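Local coordinates for hypothetical protein XCC2953 (Xanthomonas campestris pv. campestris, PDB 2OZH) that probably transfers an acyl group, most likely acetyl from acetyl-coenzyme A, as other GNAT-family enzymes do, at residues S12-G17 against G54-F59; R21-D26 against L72-V77. All coordinates share one frame; numbering follows the deposited sequence.

Contact 1: S12-G17 against G54-F59; sequences SLLDIG and GRQVAF
An anti first torsion at Q56 (chi1 -171°) and an extended chain beyond CG stretch its side chain out from strand 55-64 and bring OE1 to the backbone N of D15. The contact packs the loop before helix 16-26 on Q56 and F59, which flank a classic beta bulge of this GNAT fold; there V57 and A58 both face G50 of the neighbouring strand. D15 N donates to Q56 OE1 over 2.9 Å, with an N-H...O angle of 173°. The donor lies nearly on the line of the C=O bond. At its other corner, Q56 NE2 donates to A58 O of its own strand at 3.0 Å. The acceptor lies in the amide plane of Q56, but NE2 sits 44° out of the carbonyl plane of A58. The two bonds fix the flip of this buried amide.

D15 is the N-cap of helix 16-26. Its OD1 takes the N-H of L18, while OD2 accepts from a water at 2.7 Å. The same water accepts from Q56 N, so a second, water-mediated link runs beside the direct one.

L14 CD2 packs beside both the Q56 amide and the F59 ring. It is 3.8 Å from Q56 NE2. I19, I42 and C47 also touch L14, so the leucine belongs to the apolar layer between helices 16-26 and 35-43 and the sheet. The L14 and F59 side chains cross at about a right angle, and L14 CD2 meets the ring edge near its plane, 3.9 Å from CE1.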
ATOM      1  N   SER A  12      15.894   2.324  13.533  1.00 10.17           N
ATOM      2  CA  SER A  12      16.448   2.391  14.872  1.00 10.80           C
ATOM      3  C   SER A  12      16.659   3.811  15.394  1.00 10.91           C
ATOM      4  O   SER A  12      16.723   3.999  16.615  1.00 12.00           O
ATOM      5  CB  SER A  12      17.747   1.593  14.991  1.00 11.62           C
ATOM      6  OG  SER A  12      18.792   2.217  14.276  1.00 14.05           O
ATOM      7  N   LEU A  13      16.800   4.780  14.503  1.00 10.71           N
ATOM      8  CA  LEU A  13      16.951   6.185  14.882  1.00  9.17           C
ATOM      9  C   LEU A  13      15.617   6.854  15.208  1.00 10.68           C
ATOM     10  O   LEU A  13      15.610   7.887  15.877  1.00 10.52           O
ATOM     11  CB  LEU A  13      17.603   6.971  13.759  1.00 10.78           C
ATOM     12  CG  LEU A  13      19.091   6.684  13.619  1.00 11.14           C
ATOM     13  CD1 LEU A  13      19.588   7.033  12.218  1.00 12.70           C
ATOM     14  CD2 LEU A  13      19.878   7.451  14.647  1.00 11.63           C
ATOM     15  N   LEU A  14      14.490   6.281  14.794  1.00 10.56           N
ATOM     16  CA  LEU A  14      13.202   6.949  15.014  1.00 10.58           C
ATOM     17  C   LEU A  14      12.889   7.094  16.494  1.00 10.68           C
ATOM     18  O   LEU A  14      13.185   6.192  17.298  1.00 11.24           O
ATOM     19  CB  LEU A  14      12.083   6.168  14.336  1.00 10.60           C
ATOM     20  CG  LEU A  14      12.147   6.074  12.809  1.00 12.18           C
ATOM     21  CD1 LEU A  14      11.098   5.089  12.326  1.00 10.88           C
ATOM     22  CD2 LEU A  14      11.964   7.433  12.153  1.00 10.90           C
ATOM     23  N   ASP A  15      12.228   8.190  16.829  1.00 10.22           N
ATOM     24  CA  ASP A  15      11.717   8.439  18.176  1.00  9.81           C
ATOM     25  C   ASP A  15      10.263   7.984  18.154  1.00 10.13           C
ATOM     26  O   ASP A  15       9.363   8.729  17.784  1.00 10.37           O
ATOM     27  CB  ASP A  15      11.880   9.917  18.514  1.00  9.75           C
ATOM     28  CG  ASP A  15      11.445  10.275  19.933  1.00 10.20           C
ATOM     29  OD1 ASP A  15      10.667   9.493  20.527  1.00 11.15           O
ATOM     30  OD2 ASP A  15      11.862  11.365  20.399  1.00 11.32           O
ATOM     31  N   ILE A  16      10.027   6.722  18.505  1.00 10.51           N
ATOM     32  CA  ILE A  16       8.713   6.121  18.380  1.00 10.45           C
ATOM     33  C   ILE A  16       7.718   6.841  19.267  1.00 10.75           C
ATOM     34  O   ILE A  16       6.572   7.043  18.858  1.00 11.29           O
ATOM     35  CB  ILE A  16       8.760   4.593  18.697  1.00 12.14           C
ATOM     36  CG1 ILE A  16       9.793   3.864  17.821  1.00 14.07           C
ATOM     37  CG2 ILE A  16       7.383   3.987  18.566  1.00 14.71           C
ATOM     38  CD1 ILE A  16       9.510   3.862  16.348  1.00 14.88           C
ATOM     39  N   GLY A  17       8.120   7.229  20.471  1.00 11.03           N
ATOM     40  CA  GLY A  17       7.193   7.924  21.358  1.00 10.30           C
ATOM     41  C   GLY A  17       6.759   9.241  20.783  1.00 11.44           C
ATOM     42  O   GLY A  17       5.584   9.621  20.881  1.00 11.58           O
ATOM     43  N   GLY A  54      20.145  15.931  17.199  1.00 11.63           N
ATOM     44  CA  GLY A  54      19.878  14.789  18.034  1.00 11.22           C
ATOM     45  C   GLY A  54      18.432  14.478  18.315  1.00 11.27           C
ATOM     46  O   GLY A  54      18.126  13.565  19.083  1.00 11.53           O
ATOM     47  N   ARG A  55      17.524  15.303  17.752  1.00 11.62           N
ATOM     48  CA  ARG A  55      16.108  15.171  17.979  1.00 12.13           C
ATOM     49  C   ARG A  55      15.406  14.950  16.642  1.00 10.22           C
ATOM     50  O   ARG A  55      15.786  15.558  15.645  1.00 11.56           O
ATOM     51  CB  ARG A  55      15.544  16.456  18.581  1.00 13.64           C
ATOM     52  CG  ARG A  55      15.603  16.564  20.104  1.00 19.49           C
ATOM     53  CD  ARG A  55      16.936  16.537  20.699  1.00 26.25           C
ATOM     54  NE  ARG A  55      17.880  17.573  20.273  1.00 22.82           N
ATOM     55  CZ  ARG A  55      18.031  18.787  20.806  1.00 20.59           C
ATOM     56  NH1 ARG A  55      17.285  19.193  21.833  1.00 28.85           N
ATOM     57  NH2 ARG A  55      19.003  19.548  20.357  1.00 17.50           N
ATOM     58  N   GLN A  56      14.364  14.135  16.658  1.00 10.90           N
ATOM     59  CA  GLN A  56      13.524  13.976  15.465  1.00  9.98           C
ATOM     60  C   GLN A  56      12.603  15.188  15.338  1.00 11.43           C
ATOM     61  O   GLN A  56      11.961  15.607  16.293  1.00 12.96           O
ATOM     62  CB  GLN A  56      12.716  12.705  15.536  1.00 10.13           C
ATOM     63  CG  GLN A  56      12.002  12.419  14.207  1.00 10.89           C
ATOM     64  CD  GLN A  56      11.365  11.091  14.100  1.00 11.75           C
ATOM     65  OE1 GLN A  56      11.574  10.208  14.919  1.00 11.94           O
ATOM     66  NE2 GLN A  56      10.614  10.897  13.001  1.00 11.09           N
ATOM     67  N   VAL A  57      12.540  15.713  14.111  1.00 11.09           N
ATOM     68  CA  VAL A  57      11.731  16.888  13.790  1.00 11.34           C
ATOM     69  C   VAL A  57      10.695  16.630  12.703  1.00 11.20           C
ATOM     70  O   VAL A  57       9.805  17.465  12.511  1.00 10.85           O
ATOM     71  CB  VAL A  57      12.615  18.066  13.352  1.00 12.06           C
ATOM     72  CG1 VAL A  57      13.603  18.415  14.493  1.00 14.10           C
ATOM     73  CG2 VAL A  57      13.331  17.820  12.069  1.00 13.95           C
ATOM     74  N   ALA A  58      10.785  15.512  11.978  1.00 10.39           N
ATOM     75  CA  ALA A  58       9.880  15.293  10.843  1.00 10.65           C
ATOM     76  C   ALA A  58       9.821  13.815  10.551  1.00 10.29           C
ATOM     77  O   ALA A  58      10.696  13.042  10.966  1.00 10.68           O
ATOM     78  CB  ALA A  58      10.366  16.051   9.617  1.00 11.26           C
ATOM     79  N   PHE A  59       8.796  13.402   9.794  1.00 10.20           N
ATOM     80  CA  PHE A  59       8.552  12.003   9.491  1.00  9.70           C
ATOM     81  C   PHE A  59       7.750  11.881   8.210  1.00  9.99           C
ATOM     82  O   PHE A  59       6.940  12.742   7.891  1.00 11.18           O
ATOM     83  CB  PHE A  59       7.694  11.414  10.624  1.00 10.94           C
ATOM     84  CG  PHE A  59       7.498   9.900  10.600  1.00  9.92           C
ATOM     85  CD1 PHE A  59       8.574   9.036  10.663  1.00  9.77           C
ATOM     86  CD2 PHE A  59       6.234   9.355  10.529  1.00 10.47           C
ATOM     87  CE1 PHE A  59       8.385   7.660  10.677  1.00  9.87           C
ATOM     88  CE2 PHE A  59       6.040   8.018  10.566  1.00 11.70           C
ATOM     89  CZ  PHE A  59       7.091   7.154  10.665  1.00 10.33           C
TER
HETATM   90  O   HOH W   1      13.678  13.042  19.266  1.00 12.17           O

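Contact 2: R21-D26 against L72-V77; sequences RTLSQD and LGDVFV. With EDO (1,2-ethanediol), chain E; EDO (1,2-ethanediol), chain F.
D74 has a carboxylate gripped by two groups and packed against L23 of helix 16-26. OD2 forms a salt bridge with R61 NE on the adjacent strand, and OD1 accepts from W29 NE1. Both methyls of L23 lie against this carboxylate: CD1 is 3.8 Å from OD2, and CD2 is 3.8 Å from OD1. The two side chains cross at about a right angle.

This is helix-on-sheet packing in the GNAT fold. The axes of 21-26 and 72-77 come within 10.2 Å and are nearly perpendicular, at 93°. T22 and F76 approach from opposite directions, and T22 CG2 stands over one ring face, 3.6 Å from the centroid and 5° off the normal, a CH-pi contact. A chi1 of -64° turns CG2 to the ring and leaves OG1 beside the backbone N, where it bonds to L18 O. L23 CD2 adds an oblique contact, 4.2 Å from F76 CD2.

On the strand, V75 N donates to O1 of a 1,2-ethanediol at 3.1 Å. A second such molecule touches T22 CG2. Across the contact, methyls pack on a ring and on a carboxylate; R61 and W29 meet the polar needs of D74, and R61 probably balances its charge.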
ATOM      1  N   ARG A  21       2.887  10.046  19.900  1.00 10.11           N
ATOM      2  CA  ARG A  21       2.171  11.192  20.468  1.00  9.99           C
ATOM      3  C   ARG A  21       1.658  12.110  19.377  1.00 10.59           C
ATOM      4  O   ARG A  21       0.529  12.584  19.420  1.00 10.67           O
ATOM      5  CB  ARG A  21       3.095  11.957  21.436  1.00  9.96           C
ATOM      6  CG  ARG A  21       3.455  11.174  22.702  1.00 11.95           C
ATOM      7  CD  ARG A  21       4.780  11.718  23.438  1.00 13.39           C
ATOM      8  NE  ARG A  21       5.202  10.686  24.380  1.00 12.02           N
ATOM      9  CZ  ARG A  21       6.357  10.091  24.449  1.00 11.53           C
ATOM     10  NH1 ARG A  21       7.416  10.500  23.729  1.00 12.88           N
ATOM     11  NH2 ARG A  21       6.466   9.034  25.230  1.00 13.34           N
ATOM     12  N   THR A  22       2.510  12.382  18.395  1.00 10.58           N
ATOM     13  CA  THR A  22       2.156  13.292  17.299  1.00 10.08           C
ATOM     14  C   THR A  22       0.987  12.759  16.510  1.00 11.21           C
ATOM     15  O   THR A  22      -0.005  13.465  16.266  1.00 11.47           O
ATOM     16  CB  THR A  22       3.364  13.544  16.401  1.00 10.39           C
ATOM     17  OG1 THR A  22       4.396  14.228  17.136  1.00 11.01           O
ATOM     18  CG2 THR A  22       2.973  14.370  15.167  1.00 10.72           C
ATOM     19  N   LEU A  23       1.088  11.508  16.089  1.00 10.63           N
ATOM     20  CA  LEU A  23       0.018  10.916  15.283  1.00 10.57           C
ATOM     21  C   LEU A  23      -1.274  10.821  16.083  1.00 10.62           C
ATOM     22  O   LEU A  23      -2.364  11.155  15.594  1.00 12.81           O
ATOM     23  CB  LEU A  23       0.431   9.537  14.752  1.00 11.43           C
ATOM     24  CG  LEU A  23       1.562   9.533  13.722  1.00 12.22           C
ATOM     25  CD1 LEU A  23       1.831   8.138  13.277  1.00 13.72           C
ATOM     26  CD2 LEU A  23       1.241  10.419  12.517  1.00 14.41           C
ATOM     27  N   SER A  24      -1.181  10.369  17.330  1.00 11.53           N
ATOM     28  CA  SER A  24      -2.346  10.145  18.176  0.50 10.45           C
ATOM     29  C   SER A  24      -3.068  11.411  18.539  1.00 12.30           C
ATOM     30  O   SER A  24      -4.292  11.433  18.663  1.00 12.62           O
ATOM     31  CB  SER A  24      -1.925   9.472  19.486  0.50  9.38           C
ATOM     32  OG  SER A  24      -3.077   9.244  20.309  0.50  9.33           O
ATOM     33  N   GLN A  25      -2.307  12.465  18.780  1.00 12.06           N
ATOM     34  CA  GLN A  25      -2.876  13.691  19.341  1.00 12.65           C
ATOM     35  C   GLN A  25      -2.995  14.847  18.383  1.00 13.36           C
ATOM     36  O   GLN A  25      -3.891  15.696  18.562  1.00 15.21           O
ATOM     37  CB  GLN A  25      -2.050  14.117  20.551  1.00 12.53           C
ATOM     38  CG  GLN A  25      -1.989  13.066  21.623  1.00 13.65           C
ATOM     39  CD  GLN A  25      -1.088  13.404  22.767  1.00 16.06           C
ATOM     40  OE1 GLN A  25      -0.033  14.018  22.587  1.00 14.98           O
ATOM     41  NE2 GLN A  25      -1.466  12.961  23.960  1.00 13.49           N
ATOM     42  N   ASP A  26      -2.103  14.939  17.400  1.00 12.16           N
ATOM     43  CA  ASP A  26      -2.030  16.116  16.546  1.00 13.47           C
ATOM     44  C   ASP A  26      -2.364  15.867  15.084  1.00 15.79           C
ATOM     45  O   ASP A  26      -2.101  16.733  14.255  1.00 18.35           O
ATOM     46  CB  ASP A  26      -0.640  16.720  16.674  1.00 14.42           C
ATOM     47  CG  ASP A  26      -0.371  17.212  18.077  1.00 14.58           C
ATOM     48  OD1 ASP A  26      -1.213  17.983  18.609  1.00 16.21           O
ATOM     49  OD2 ASP A  26       0.648  16.826  18.699  1.00 15.93           O
ATOM     50  N   LEU A  72       1.954   6.634   0.493  1.00 10.10           N
ATOM     51  CA  LEU A  72       2.567   7.601   1.394  1.00 11.00           C
ATOM     52  C   LEU A  72       1.566   8.023   2.435  1.00 12.34           C
ATOM     53  O   LEU A  72       0.451   8.375   2.131  1.00 12.89           O
ATOM     54  CB  LEU A  72       2.988   8.821   0.580  1.00 12.28           C
ATOM     55  CG  LEU A  72       3.628   9.989   1.331  1.00 13.36           C
ATOM     56  CD1 LEU A  72       5.006   9.583   1.876  1.00 14.41           C
ATOM     57  CD2 LEU A  72       3.707  11.241   0.448  1.00 15.51           C
ATOM     58  N   GLY A  73       2.023   8.096   3.677  1.00 13.04           N
ATOM     59  CA  GLY A  73       1.219   8.673   4.753  1.00 14.23           C
ATOM     60  C   GLY A  73       2.064   9.099   5.936  1.00 13.66           C
ATOM     61  O   GLY A  73       3.285   9.023   5.926  1.00 13.52           O
ATOM     62  N   ASP A  74       1.367   9.571   6.953  1.00 13.88           N
ATOM     63  CA  ASP A  74       1.958   9.966   8.233  1.00 12.73           C
ATOM     64  C   ASP A  74       2.978  11.100   8.109  1.00 14.08           C
ATOM     65  O   ASP A  74       3.837  11.247   8.959  1.00 14.60           O
ATOM     66  CB  ASP A  74       2.557   8.776   8.974  1.00 13.65           C
ATOM     67  CG  ASP A  74       1.515   7.784   9.469  1.00 15.30           C
ATOM     68  OD1 ASP A  74       0.337   8.134   9.617  1.00 15.05           O
ATOM     69  OD2 ASP A  74       1.939   6.665   9.825  1.00 19.34           O
ATOM     70  N   VAL A  75       2.863  11.945   7.108  1.00 12.45           N
ATOM     71  CA  VAL A  75       3.824  13.032   6.914  1.00 12.29           C
ATOM     72  C   VAL A  75       3.587  14.112   7.927  1.00 11.91           C
ATOM     73  O   VAL A  75       2.453  14.628   8.091  1.00 13.85           O
ATOM     74  CB  VAL A  75       3.729  13.603   5.484  1.00 14.18           C
ATOM     75  CG1 VAL A  75       4.640  14.825   5.322  1.00 18.27           C
ATOM     76  CG2 VAL A  75       4.073  12.538   4.447  1.00 15.09           C
ATOM     77  N   PHE A  76       4.650  14.502   8.647  1.00 10.93           N
ATOM     78  CA  PHE A  76       4.548  15.638   9.517  1.00 11.13           C
ATOM     79  C   PHE A  76       5.920  16.287   9.727  1.00 10.46           C
ATOM     80  O   PHE A  76       6.960  15.653   9.602  1.00 10.25           O
ATOM     81  CB  PHE A  76       3.905  15.285  10.878  1.00 12.74           C
ATOM     82  CG  PHE A  76       4.744  14.413  11.806  1.00 12.17           C
ATOM     83  CD1 PHE A  76       5.778  14.952  12.544  1.00 11.97           C
ATOM     84  CD2 PHE A  76       4.440  13.082  12.008  1.00 12.27           C
ATOM     85  CE1 PHE A  76       6.523  14.179  13.461  1.00 12.90           C
ATOM     86  CE2 PHE A  76       5.170  12.311  12.893  1.00 11.83           C
ATOM     87  CZ  PHE A  76       6.207  12.838  13.594  1.00 12.38           C
ATOM     88  N   VAL A  77       5.845  17.570  10.099  1.00 11.01           N
ATOM     89  CA  VAL A  77       6.967  18.353  10.621  0.50 10.71           C
ATOM     90  C   VAL A  77       6.477  19.000  11.898  1.00 11.43           C
ATOM     91  O   VAL A  77       5.385  19.554  11.910  1.00 13.07           O
ATOM     92  CB  VAL A  77       7.435  19.411   9.610  0.50 10.70           C
ATOM     93  CG1 VAL A  77       8.502  20.291  10.209  0.50 11.28           C
ATOM     94  CG2 VAL A  77       7.936  18.748   8.338  0.50  9.13           C
TER
HETATM   95  C1  EDO E 301       0.928  12.340   3.449  1.00 25.84           C
HETATM   96  O1  EDO E 301       0.748  11.948   4.824  1.00 23.53           O
HETATM   97  C2  EDO E 301      -0.351  12.222   2.671  1.00 27.34           C
HETATM   98  O2  EDO E 301      -1.298  13.215   3.074  1.00 31.43           O
HETATM   99  C1  EDO F 302       1.725  18.019  13.001  1.00 34.08           C
HETATM  100  O1  EDO F 302       0.948  16.837  12.897  1.00 38.97           O
HETATM  101  C2  EDO F 302       2.932  17.822  13.906  1.00 32.12           C
HETATM  102  O2  EDO F 302       2.732  18.424  15.206  1.00 24.21           O

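From the N terminus, the chain enters contact 1 at 12-17 and runs on along helix 16-26 into 21-26 of contact 2. It then passes through helix 35-43 and strand 46-52 to 54-59, which closes the loop of contact 1. Strand 55-64 leads to strand 69-77, where 72-77 closes the loop of contact 2. The segments alternate, so the two loops cross. Together they tie the start of helix 16-26 and its C-terminal half to neighbouring antiparallel strands of one sheet. The two sites meet there: F59 N lies 2.9 Å from F76 O, a probable backbone hydrogen bond, and F59 CD2 packs against D74 O.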